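PDB 7C8F: H127A/Y244A mutant of alginate lyase AlyC3 in complex with dimannuronate from Psychromonas sp., which probably cleaves the polysaccharide alginate by beta-elimination as a polysaccharide lyase of family 7, and is captured here as a double mutant with dimannuronate bound. Local coordinates for residues B[91-102]-B[200-211]. Residues are numbered along the deposited sequence; the frame is centred on the assembly and turned at random.
Sequences PNKLYTLSAEVE and NKATAFDITVGN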
ATOM      1  N   PRO B  91     -17.760  -1.427  -0.520  1.00 19.76           N
ATOM      2  CA  PRO B  91     -19.075  -0.976  -0.042  1.00 22.56           C
ATOM      3  C   PRO B  91     -19.976  -2.108   0.406  1.00 19.91           C
ATOM      4  O   PRO B  91     -20.897  -1.870   1.197  1.00 24.75           O
ATOM      5  CB  PRO B  91     -19.661  -0.240  -1.257  1.00 25.09           C
ATOM      6  CG  PRO B  91     -18.995  -0.894  -2.436  1.00 25.44           C
ATOM      7  CD  PRO B  91     -17.600  -1.263  -1.977  1.00 22.67           C
ATOM      8  N   ASN B  92     -19.730  -3.328  -0.056  1.00 17.21           N
ATOM      9  CA  ASN B  92     -20.588  -4.465   0.235  1.00 18.12           C
ATOM     10  C   ASN B  92     -19.988  -5.422   1.252  1.00 18.18           C
ATOM     11  O   ASN B  92     -20.451  -6.560   1.360  1.00 20.61           O
ATOM     12  CB  ASN B  92     -20.911  -5.210  -1.061  1.00 19.92           C
ATOM     13  CG  ASN B  92     -19.668  -5.718  -1.773  1.00 22.05           C
ATOM     14  OD1 ASN B  92     -18.636  -5.046  -1.831  1.00 20.71           O
ATOM     15  ND2 ASN B  92     -19.766  -6.911  -2.327  1.00 23.12           N
ATOM     16  N   LYS B  93     -18.963  -5.004   1.990  1.00 16.48           N
ATOM     17  CA  LYS B  93     -18.344  -5.860   2.997  1.00 15.77           C
ATOM     18  C   LYS B  93     -18.078  -5.026   4.242  1.00 17.42           C
ATOM     19  O   LYS B  93     -17.210  -4.146   4.229  1.00 16.73           O
ATOM     20  CB  LYS B  93     -17.059  -6.501   2.477  1.00 18.40           C
ATOM     21  CG  LYS B  93     -17.262  -7.304   1.191  1.00 19.52           C
ATOM     22  CD  LYS B  93     -16.048  -8.182   0.884  1.00 20.95           C
ATOM     23  CE  LYS B  93     -16.147  -8.818  -0.501  1.00 28.87           C
ATOM     24  NZ  LYS B  93     -16.905 -10.086  -0.440  1.00 42.57           N
ATOM     25  N   LEU B  94     -18.831  -5.294   5.304  1.00 16.39           N
ATOM     26  CA  LEU B  94     -18.756  -4.536   6.544  1.00 15.62           C
ATOM     27  C   LEU B  94     -18.519  -5.520   7.680  1.00 17.37           C
ATOM     28  O   LEU B  94     -19.175  -6.566   7.741  1.00 19.68           O
ATOM     29  CB  LEU B  94     -20.058  -3.763   6.804  1.00 18.17           C
ATOM     30  CG  LEU B  94     -20.540  -2.825   5.700  1.00 23.20           C
ATOM     31  CD1 LEU B  94     -21.842  -2.143   6.099  1.00 30.84           C
ATOM     32  CD2 LEU B  94     -19.478  -1.797   5.382  1.00 25.45           C
ATOM     33  N   TYR B  95     -17.589  -5.192   8.569  1.00 14.94           N
ATOM     34  CA  TYR B  95     -17.148  -6.087   9.631  1.00 13.49           C
ATOM     35  C   TYR B  95     -17.309  -5.377  10.963  1.00 12.89           C
ATOM     36  O   TYR B  95     -16.829  -4.247  11.119  1.00 14.23           O
ATOM     37  CB  TYR B  95     -15.690  -6.507   9.401  1.00 14.22           C
ATOM     38  CG  TYR B  95     -15.557  -7.176   8.053  1.00 15.52           C
ATOM     39  CD1 TYR B  95     -15.290  -6.438   6.914  1.00 13.96           C
ATOM     40  CD2 TYR B  95     -15.778  -8.543   7.913  1.00 14.23           C
ATOM     41  CE1 TYR B  95     -15.216  -7.037   5.672  1.00 12.77           C
ATOM     42  CE2 TYR B  95     -15.705  -9.151   6.673  1.00 15.09           C
ATOM     43  CZ  TYR B  95     -15.425  -8.387   5.555  1.00 13.94           C
ATOM     44  OH  TYR B  95     -15.332  -8.972   4.303  1.00 16.23           O
ATOM     45  N   THR B  96     -18.001  -6.014  11.907  1.00 14.81           N
ATOM     46  CA  THR B  96     -18.380  -5.357  13.152  1.00 15.48           C
ATOM     47  C   THR B  96     -17.917  -6.156  14.359  1.00 16.28           C
ATOM     48  O   THR B  96     -18.139  -7.364  14.442  1.00 17.55           O
ATOM     49  CB  THR B  96     -19.893  -5.117  13.241  1.00 17.95           C
ATOM     50  OG1 THR B  96     -20.309  -4.287  12.149  1.00 22.07           O
ATOM     51  CG2 THR B  96     -20.234  -4.414  14.557  1.00 22.17           C
ATOM     52  N   LEU B  97     -17.278  -5.470  15.296  1.00 13.74           N
ATOM     53  CA  LEU B  97     -16.910  -6.024  16.585  1.00 14.28           C
ATOM     54  C   LEU B  97     -17.721  -5.258  17.619  1.00 13.70           C
ATOM     55  O   LEU B  97     -17.674  -4.024  17.662  1.00 14.17           O
ATOM     56  CB  LEU B  97     -15.416  -5.836  16.844  1.00 15.59           C
ATOM     57  CG  LEU B  97     -14.872  -6.545  18.077  1.00 16.25           C
ATOM     58  CD1 LEU B  97     -14.801  -8.064  17.800  1.00 17.06           C
ATOM     59  CD2 LEU B  97     -13.504  -5.961  18.472  1.00 18.43           C
ATOM     60  N   SER B  98     -18.465  -5.984  18.415  1.00 14.47           N
ATOM     61  CA  SER B  98     -19.297  -5.398  19.441  1.00 15.41           C
ATOM     62  C   SER B  98     -18.912  -5.908  20.795  1.00 15.20           C
ATOM     63  O   SER B  98     -18.842  -7.071  20.994  1.00 16.93           O
ATOM     64  CB  SER B  98     -20.762  -5.735  19.201  1.00 20.48           C
ATOM     65  OG  SER B  98     -21.193  -5.337  17.955  1.00 25.73           O
ATOM     66  N   ALA B  99     -18.702  -4.989  21.719  1.00 16.34           N
ATOM     67  CA  ALA B  99     -18.334  -5.343  23.045  1.00 14.92           C
ATOM     68  C   ALA B  99     -18.996  -4.485  24.112  1.00 17.11           C
ATOM     69  O   ALA B  99     -19.418  -3.431  23.853  1.00 18.06           O
ATOM     70  CB  ALA B  99     -16.828  -5.213  23.178  1.00 16.85           C
ATOM     71  N   GLU B 100     -19.060  -5.029  25.314  1.00 16.34           N
ATOM     72  CA  GLU B 100     -19.478  -4.296  26.505  1.00 16.41           C
ATOM     73  C   GLU B 100     -18.360  -4.590  27.485  1.00 16.81           C
ATOM     74  O   GLU B 100     -18.119  -5.691  27.796  1.00 20.01           O
ATOM     75  CB  GLU B 100     -20.828  -4.679  27.039  1.00 17.80           C
ATOM     76  CG  GLU B 100     -21.935  -4.286  26.118  1.00 20.92           C
ATOM     77  CD  GLU B 100     -23.298  -4.763  26.552  1.00 44.07           C
ATOM     78  OE1 GLU B 100     -23.357  -5.474  27.559  1.00 36.26           O
ATOM     79  OE2 GLU B 100     -24.251  -4.416  25.867  1.00 30.65           O
ATOM     80  N   VAL B 101     -17.652  -3.570  27.919  1.00 16.61           N
ATOM     81  CA  VAL B 101     -16.482  -3.707  28.723  1.00 17.41           C
ATOM     82  C   VAL B 101     -16.406  -2.820  29.955  1.00 17.13           C
ATOM     83  O   VAL B 101     -16.840  -1.716  29.943  1.00 17.65           O
ATOM     84  CB  VAL B 101     -15.270  -3.267  27.867  1.00 20.09           C
ATOM     85  CG1 VAL B 101     -13.969  -3.591  28.553  1.00 26.38           C
ATOM     86  CG2 VAL B 101     -15.310  -3.886  26.502  1.00 22.39           C
ATOM     87  N   GLU B 102     -15.800  -3.370  30.991  1.00 18.53           N
ATOM     88  CA  GLU B 102     -15.474  -2.680  32.215  1.00 18.09           C
ATOM     89  C   GLU B 102     -14.010  -2.933  32.542  1.00 17.52           C
ATOM     90  O   GLU B 102     -13.595  -4.027  32.619  1.00 19.71           O
ATOM     91  CB  GLU B 102     -16.335  -3.154  33.378  1.00 21.40           C
ATOM     92  CG  GLU B 102     -16.064  -2.403  34.667  1.00 23.50           C
ATOM     93  CD  GLU B 102     -16.951  -2.848  35.809  1.00 31.08           C
ATOM     94  OE1 GLU B 102     -17.835  -3.655  35.606  1.00 33.94           O
ATOM     95  OE2 GLU B 102     -16.724  -2.377  36.905  1.00 49.22           O
ATOM     96  N   ASN B 200     -17.724   0.853  38.118  1.00 30.56           N
ATOM     97  CA  ASN B 200     -18.596  -0.260  38.316  1.00 33.01           C
ATOM     98  C   ASN B 200     -19.693  -0.342  37.298  1.00 32.04           C
ATOM     99  O   ASN B 200     -20.787  -0.662  37.604  1.00 29.63           O
ATOM    100  CB  ASN B 200     -19.160  -0.233  39.754  1.00 33.73           C
ATOM    101  CG  ASN B 200     -18.099   0.038  40.782  1.00 46.24           C
ATOM    102  OD1 ASN B 200     -18.106   1.065  41.428  1.00 61.50           O
ATOM    103  ND2 ASN B 200     -17.191  -0.879  40.950  1.00 47.34           N
ATOM    104  N   LYS B 201     -19.353  -0.093  36.048  1.00 23.94           N
ATOM    105  CA  LYS B 201     -20.351  -0.127  34.994  1.00 22.71           C
ATOM    106  C   LYS B 201     -19.656  -0.482  33.687  1.00 22.60           C
ATOM    107  O   LYS B 201     -18.531  -0.035  33.445  1.00 22.94           O
ATOM    108  CB  LYS B 201     -21.006   1.251  34.853  1.00 28.77           C
ATOM    109  CG  LYS B 201     -22.117   1.335  33.837  1.00 25.39           C
ATOM    110  CD  LYS B 201     -22.460   2.788  33.546  1.00 35.72           C
ATOM    111  CE  LYS B 201     -23.571   2.899  32.517  1.00 43.33           C
ATOM    112  NZ  LYS B 201     -23.857   4.316  32.167  1.00 80.98           N
ATOM    113  N   ALA B 202     -20.320  -1.301  32.875  1.00 22.15           N
ATOM    114  CA  ALA B 202     -19.829  -1.630  31.545  1.00 20.13           C
ATOM    115  C   ALA B 202     -20.174  -0.520  30.564  1.00 22.52           C
ATOM    116  O   ALA B 202     -21.157   0.209  30.727  1.00 23.74           O
ATOM    117  CB  ALA B 202     -20.458  -2.937  31.058  1.00 24.22           C
ATOM    118  N   THR B 203     -19.340  -0.390  29.536  1.00 17.19           N
ATOM    119  CA  THR B 203     -19.551   0.558  28.452  1.00 17.85           C
ATOM    120  C   THR B 203     -19.590  -0.231  27.150  1.00 16.83           C
ATOM    121  O   THR B 203     -18.747  -1.110  26.927  1.00 17.35           O
ATOM    122  CB  THR B 203     -18.410   1.576  28.414  1.00 16.69           C
ATOM    123  OG1 THR B 203     -18.402   2.324  29.643  1.00 18.87           O
ATOM    124  CG2 THR B 203     -18.575   2.548  27.253  1.00 17.74           C
ATOM    125  N   ALA B 204     -20.559   0.085  26.300  1.00 16.77           N
ATOM    126  CA  ALA B 204     -20.728  -0.610  25.028  1.00 16.47           C
ATOM    127  C   ALA B 204     -19.908   0.070  23.942  1.00 17.68           C
ATOM    128  O   ALA B 204     -19.952   1.297  23.787  1.00 17.00           O
ATOM    129  CB  ALA B 204     -22.200  -0.617  24.616  1.00 17.48           C
ATOM    130  N   PHE B 205     -19.186  -0.733  23.166  1.00 17.21           N
ATOM    131  CA  PHE B 205     -18.450  -0.255  22.003  1.00 14.57           C
ATOM    132  C   PHE B 205     -18.843  -1.084  20.792  1.00 13.91           C
ATOM    133  O   PHE B 205     -18.825  -2.319  20.854  1.00 17.13           O
ATOM    134  CB  PHE B 205     -16.937  -0.396  22.211  1.00 17.20           C
ATOM    135  CG  PHE B 205     -16.409   0.393  23.372  1.00 14.82           C
ATOM    136  CD1 PHE B 205     -16.394  -0.166  24.642  1.00 15.40           C
ATOM    137  CD2 PHE B 205     -15.926   1.688  23.200  1.00 16.30           C
ATOM    138  CE1 PHE B 205     -15.918   0.538  25.730  1.00 15.64           C
ATOM    139  CE2 PHE B 205     -15.453   2.400  24.293  1.00 18.17           C
ATOM    140  CZ  PHE B 205     -15.447   1.818  25.558  1.00 16.04           C
ATOM    141  N   ASP B 206     -19.180  -0.418  19.690  1.00 14.58           N
ATOM    142  CA  ASP B 206     -19.453  -1.094  18.425  1.00 15.62           C
ATOM    143  C   ASP B 206     -18.551  -0.485  17.368  1.00 15.18           C
ATOM    144  O   ASP B 206     -18.625   0.723  17.108  1.00 17.06           O
ATOM    145  CB  ASP B 206     -20.926  -0.970  18.023  1.00 18.67           C
ATOM    146  CG  ASP B 206     -21.866  -1.537  19.070  1.00 31.77           C
ATOM    147  OD1 ASP B 206     -21.784  -2.751  19.340  1.00 27.90           O
ATOM    148  OD2 ASP B 206     -22.691  -0.771  19.614  1.00 35.70           O
ATOM    149  N   ILE B 207     -17.687  -1.310  16.784  1.00 15.01           N
ATOM    150  CA  ILE B 207     -16.705  -0.876  15.799  1.00 13.73           C
ATOM    151  C   ILE B 207     -17.073  -1.512  14.472  1.00 14.09           C
ATOM    152  O   ILE B 207     -17.102  -2.745  14.359  1.00 16.08           O
ATOM    153  CB  ILE B 207     -15.282  -1.293  16.199  1.00 13.60           C
ATOM    154  CG1 ILE B 207     -14.910  -0.739  17.576  1.00 18.11           C
ATOM    155  CG2 ILE B 207     -14.292  -0.863  15.097  1.00 14.89           C
ATOM    156  CD1 ILE B 207     -13.653  -1.346  18.150  1.00 16.35           C
ATOM    157  N   THR B 208     -17.332  -0.691  13.457  1.00 14.16           N
ATOM    158  CA  THR B 208     -17.620  -1.199  12.119  1.00 13.47           C
ATOM    159  C   THR B 208     -16.556  -0.704  11.150  1.00 12.94           C
ATOM    160  O   THR B 208     -16.312   0.503  11.046  1.00 14.08           O
ATOM    161  CB  THR B 208     -19.004  -0.772  11.628  1.00 15.21           C
ATOM    162  OG1 THR B 208     -19.985  -1.229  12.563  1.00 20.26           O
ATOM    163  CG2 THR B 208     -19.303  -1.398  10.250  1.00 17.84           C
ATOM    164  N   VAL B 209     -15.946  -1.635  10.422  1.00 13.79           N
ATOM    165  CA  VAL B 209     -14.918  -1.329   9.439  1.00 13.07           C
ATOM    166  C   VAL B 209     -15.400  -1.821   8.084  1.00 14.02           C
ATOM    167  O   VAL B 209     -15.867  -2.956   7.960  1.00 15.26           O
ATOM    168  CB  VAL B 209     -13.589  -2.010   9.817  1.00 14.71           C
ATOM    169  CG1 VAL B 209     -12.467  -1.529   8.905  1.00 16.18           C
ATOM    170  CG2 VAL B 209     -13.247  -1.752  11.286  1.00 17.21           C
ATOM    171  N   GLY B 210     -15.254  -0.997   7.070  1.00 13.29           N
ATOM    172  CA  GLY B 210     -15.703  -1.341   5.732  1.00 14.74           C
ATOM    173  C   GLY B 210     -16.184  -0.097   5.016  1.00 14.02           C
ATOM    174  O   GLY B 210     -16.381   0.960   5.611  1.00 13.94           O
ATOM    175  N   ASN B 211     -16.321  -0.216   3.696  1.00 14.18           N
ATOM    176  CA  ASN B 211     -16.779   0.923   2.886  1.00 16.00           C
ATOM    177  C   ASN B 211     -15.922   2.175   3.104  1.00 15.07           C
ATOM    178  O   ASN B 211     -16.414   3.302   3.091  1.00 17.60           O
ATOM    179  CB  ASN B 211     -18.264   1.218   3.131  1.00 18.24           C
ATOM    180  CG  ASN B 211     -18.839   2.205   2.129  1.00 22.04           C
ATOM    181  OD1 ASN B 211     -18.490   2.183   0.950  1.00 22.59           O
ATOM    182  ND2 ASN B 211     -19.706   3.090   2.603  1.00 26.38           N
TER
HETATM  183  O   HOH W   1     -21.739  -3.314  22.051  1.00 23.72           O
HETATM  184  O   HOH W   2     -16.986   0.659  31.453  1.00 19.66           O
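Two neighbouring antiparallel strands of the beta jelly roll of a PL7 alginate lyase meet here, 93-102 with 203-210. They lie inside the sheet of the sandwich that does not carry the sugar; the side chain of Leu97 is about 14 Å from a bound mannuronate. Four hydrogen-bonded pairs zip the backbones: Tyr95 with Val209, Leu97 with Ile207, Ala99 with Phe205 and Val101 with Thr203. Each uses both N-H groups, and Ile207 N to Leu97 O is nearly straight, with 174° at the hydrogen.

These same pairs turn their side chains into the core between the sheets. Phe238 of the facing sheet packs on Tyr95, Leu97, Ile207 and Val209. Val101 CG2 approaches the Phe205 ring obliquely, 4.3 Å from CD1, and Phe122 and Phe158 meet that ring edge-to-face. The Tyr95 hydroxyl is hydrogen-bonded to Glu264 OE2.

The other face is mostly polar and partly exposed. Thr96 OG1 and Thr208 OG1 share a hydrogen bond of 3.1 Å, their side chains crossing at a slant. With chi1 near -60° each hydroxyl is anti to its carbonyl carbon, which brings the two oxygens together between the strands. Ser98 OG donates to the anti side of Asp206 OD1 at 3.0 Å, coming from 22° outside the carboxylate plane. Glu100 lays CG against Ala204 CB, while its OE1 goes to Asn256.

At the glycine end, Leu94 CD2 rests on the Gly210 backbone, 3.7 Å from C. Gly210 CA makes a C-H...O contact of 3.5 Å with Lys93 O. At the other end, water 2 donates to Val101 O and Lys201 O, and accepts a hydrogen bond from Thr203 OG1 at 2.8 Å.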